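Local coordinates for putative lipoate-protein ligase A subunit 2 (Thermoplasma acidophilum DSM 1728, PDB 3R07) that is a putative ligase subunit, a small alpha/beta protein of the family formed by the C-terminal domains of bacterial lipoate-protein ligases, at residues 26-31 with 56-61. Residues are numbered along the deposited sequence; the frame is centred on the assembly and turned at random. Where two conformers were deposited one is given.
Sequences DGNRIK and GSSIEK
N28 and I30 meet S57 and I59 through two main-chain hydrogen bonds. I59 N donates to N28 O at 3.0 Å, and the angle at the hydrogen is 158°. I30 N donates to S57 O, also at 3.0 Å, with 165° at the hydrogen. The two bonds flank R29 and S58, which form a non-hydrogen-bonded pair in a single antiparallel bridge. Each acceptor also receives a CA-H...O contact: S58 CA lies 3.4 Å from N28 O, and R29 CA lies 3.5 Å from S57 O. R29 N and R29 O face the other way and pair with D26 O and D26 N across a type II' turn. This turn is the two-residue loop of the beta hairpin joining strands 18-26 and 29-36. G27 sits in it with positive phi.

The side chains add little polar bonding. R29 was modelled in two conformers; in one of them its guanidinium makes a long, doubtful salt bridge to D26. N28 ND2 lies 3.6 Å from E60 CG; the amide and carboxylate planes are 78° apart. CG1 of I30 touches CG2 of I59 at 3.8 Å. With I59 CG2 anti to the carbonyl carbon, this methyl also sits near N28 O. The CB of S57 is directed away from 26-31, and its OG makes a weak hydrogen bond to M53 O in helix 46-54.

The bridge lies at the surface. It ties the loop between helices 46-54 and 62-70 to the start of strand 29-36, an outermost strand, within this chain, of the three-stranded antiparallel sheet. On the other side of that strand, K31 makes a backbone hydrogen bond with D24. I30 and I59 rest on L23 and L25 of strand 18-26, respectively.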
loop_
_atom_site.group_PDB
_atom_site.type_symbol
_atom_site.label_atom_id
_atom_site.label_comp_id
_atom_site.label_asym_id
_atom_site.label_seq_id
_atom_site.Cartn_x
_atom_site.Cartn_y
_atom_site.Cartn_z
ATOM N N ASP B 26 -11.044 -14.774 -27.804
ATOM C CA ASP B 26 -11.581 -15.728 -28.756
ATOM C C ASP B 26 -12.309 -14.925 -29.830
ATOM O O ASP B 26 -13.433 -14.470 -29.639
ATOM C CB ASP B 26 -12.516 -16.715 -28.048
ATOM C CG ASP B 26 -13.216 -17.665 -29.016
ATOM O OD1 ASP B 26 -13.383 -17.294 -30.209
ATOM O OD2 ASP B 26 -13.606 -18.784 -28.580
ATOM N N GLY B 27 -11.655 -14.738 -30.962
ATOM C CA GLY B 27 -12.207 -13.882 -31.995
ATOM C C GLY B 27 -12.316 -12.450 -31.499
ATOM O O GLY B 27 -11.300 -11.783 -31.267
ATOM N N ASN B 28 -13.551 -11.984 -31.334
ATOM C CA ASN B 28 -13.817 -10.589 -30.981
ATOM C C ASN B 28 -14.243 -10.504 -29.494
ATOM O O ASN B 28 -14.556 -9.431 -28.966
ATOM C CB ASN B 28 -14.903 -10.026 -31.933
ATOM C CG ASN B 28 -14.711 -8.530 -32.269
ATOM O OD1 ASN B 28 -13.613 -8.074 -32.632
ATOM N ND2 ASN B 28 -15.799 -7.768 -32.169
ATOM N N ARG B 29 -14.197 -11.653 -28.825
ATOM C CA ARG B 29 -14.880 -11.856 -27.572
ATOM C C ARG B 29 -13.898 -12.208 -26.441
ATOM O O ARG B 29 -12.924 -12.944 -26.638
ATOM C CB ARG B 29 -15.921 -12.959 -27.774
ATOM C CG ARG B 29 -17.120 -12.914 -26.840
ATOM C CD ARG B 29 -16.959 -13.938 -25.729
ATOM N NE ARG B 29 -16.752 -15.272 -26.287
ATOM C CZ ARG B 29 -16.527 -16.379 -25.583
ATOM N NH1 ARG B 29 -16.474 -16.344 -24.257
ATOM N NH2 ARG B 29 -16.349 -17.536 -26.219
ATOM N N ILE B 30 -14.173 -11.675 -25.250
ATOM C CA ILE B 30 -13.262 -11.775 -24.114
ATOM C C ILE B 30 -13.523 -13.069 -23.361
ATOM O O ILE B 30 -14.583 -13.245 -22.758
ATOM C CB ILE B 30 -13.390 -10.547 -23.177
ATOM C CG1 ILE B 30 -12.873 -9.277 -23.878
ATOM C CG2 ILE B 30 -12.652 -10.803 -21.851
ATOM C CD1 ILE B 30 -13.220 -7.984 -23.175
ATOM N N LYS B 31 -12.559 -13.981 -23.410
ATOM C CA LYS B 31 -12.722 -15.292 -22.811
ATOM C C LYS B 31 -12.305 -15.218 -21.356
ATOM O O LYS B 31 -12.945 -15.802 -20.480
ATOM C CB LYS B 31 -11.879 -16.320 -23.568
ATOM C CG LYS B 31 -12.039 -17.749 -23.103
ATOM C CD LYS B 31 -11.260 -18.721 -23.988
ATOM C CE LYS B 31 -11.408 -20.158 -23.443
ATOM N NZ LYS B 31 -10.947 -21.220 -24.412
ATOM N N GLY B 56 -17.769 -12.314 -20.632
ATOM C CA GLY B 56 -17.128 -12.063 -21.899
ATOM C C GLY B 56 -18.050 -11.191 -22.723
ATOM O O GLY B 56 -19.117 -11.619 -23.146
ATOM N N SER B 57 -17.639 -9.949 -22.906
ATOM C CA SER B 57 -18.277 -9.016 -23.805
ATOM C C SER B 57 -17.435 -8.986 -25.052
ATOM O O SER B 57 -16.628 -9.870 -25.277
ATOM C CB SER B 57 -18.279 -7.619 -23.185
ATOM O OG SER B 57 -18.887 -7.619 -21.904
ATOM N N SER B 58 -17.593 -7.942 -25.846
ATOM C CA SER B 58 -16.857 -7.809 -27.084
ATOM C C SER B 58 -15.893 -6.662 -26.989
ATOM O O SER B 58 -16.269 -5.563 -26.604
ATOM C CB SER B 58 -17.812 -7.600 -28.261
ATOM O OG SER B 58 -18.296 -8.847 -28.738
ATOM N N ILE B 59 -14.652 -6.924 -27.368
ATOM C CA ILE B 59 -13.581 -5.936 -27.268
ATOM C C ILE B 59 -13.968 -4.591 -27.897
ATOM O O ILE B 59 -13.254 -3.589 -27.752
ATOM C CB ILE B 59 -12.214 -6.498 -27.810
ATOM C CG1 ILE B 59 -12.097 -6.377 -29.332
ATOM C CG2 ILE B 59 -12.006 -7.944 -27.366
ATOM C CD1 ILE B 59 -11.110 -5.306 -29.782
ATOM N N GLU B 60 -15.107 -4.583 -28.588
ATOM C CA GLU B 60 -15.652 -3.364 -29.201
ATOM C C GLU B 60 -16.340 -2.510 -28.142
ATOM O O GLU B 60 -16.081 -1.308 -28.045
ATOM C CB GLU B 60 -16.626 -3.699 -30.348
ATOM C CG GLU B 60 -15.951 -4.226 -31.644
ATOM C CD GLU B 60 -16.809 -4.028 -32.905
ATOM O OE1 GLU B 60 -18.008 -3.671 -32.783
ATOM O OE2 GLU B 60 -16.284 -4.229 -34.025
ATOM N N LYS B 61 -17.187 -3.154 -27.337
ATOM C CA LYS B 61 -17.967 -2.478 -26.302
ATOM C C LYS B 61 -17.304 -2.534 -24.914
ATOM O O LYS B 61 -17.921 -2.923 -23.914
ATOM C CB LYS B 61 -19.401 -3.015 -26.291
ATOM C CG LYS B 61 -20.122 -2.740 -27.619
ATOM C CD LYS B 61 -21.643 -2.784 -27.493
ATOM C CE LYS B 61 -22.311 -2.261 -28.760
ATOM N NZ LYS B 61 -23.695 -1.794 -28.469
#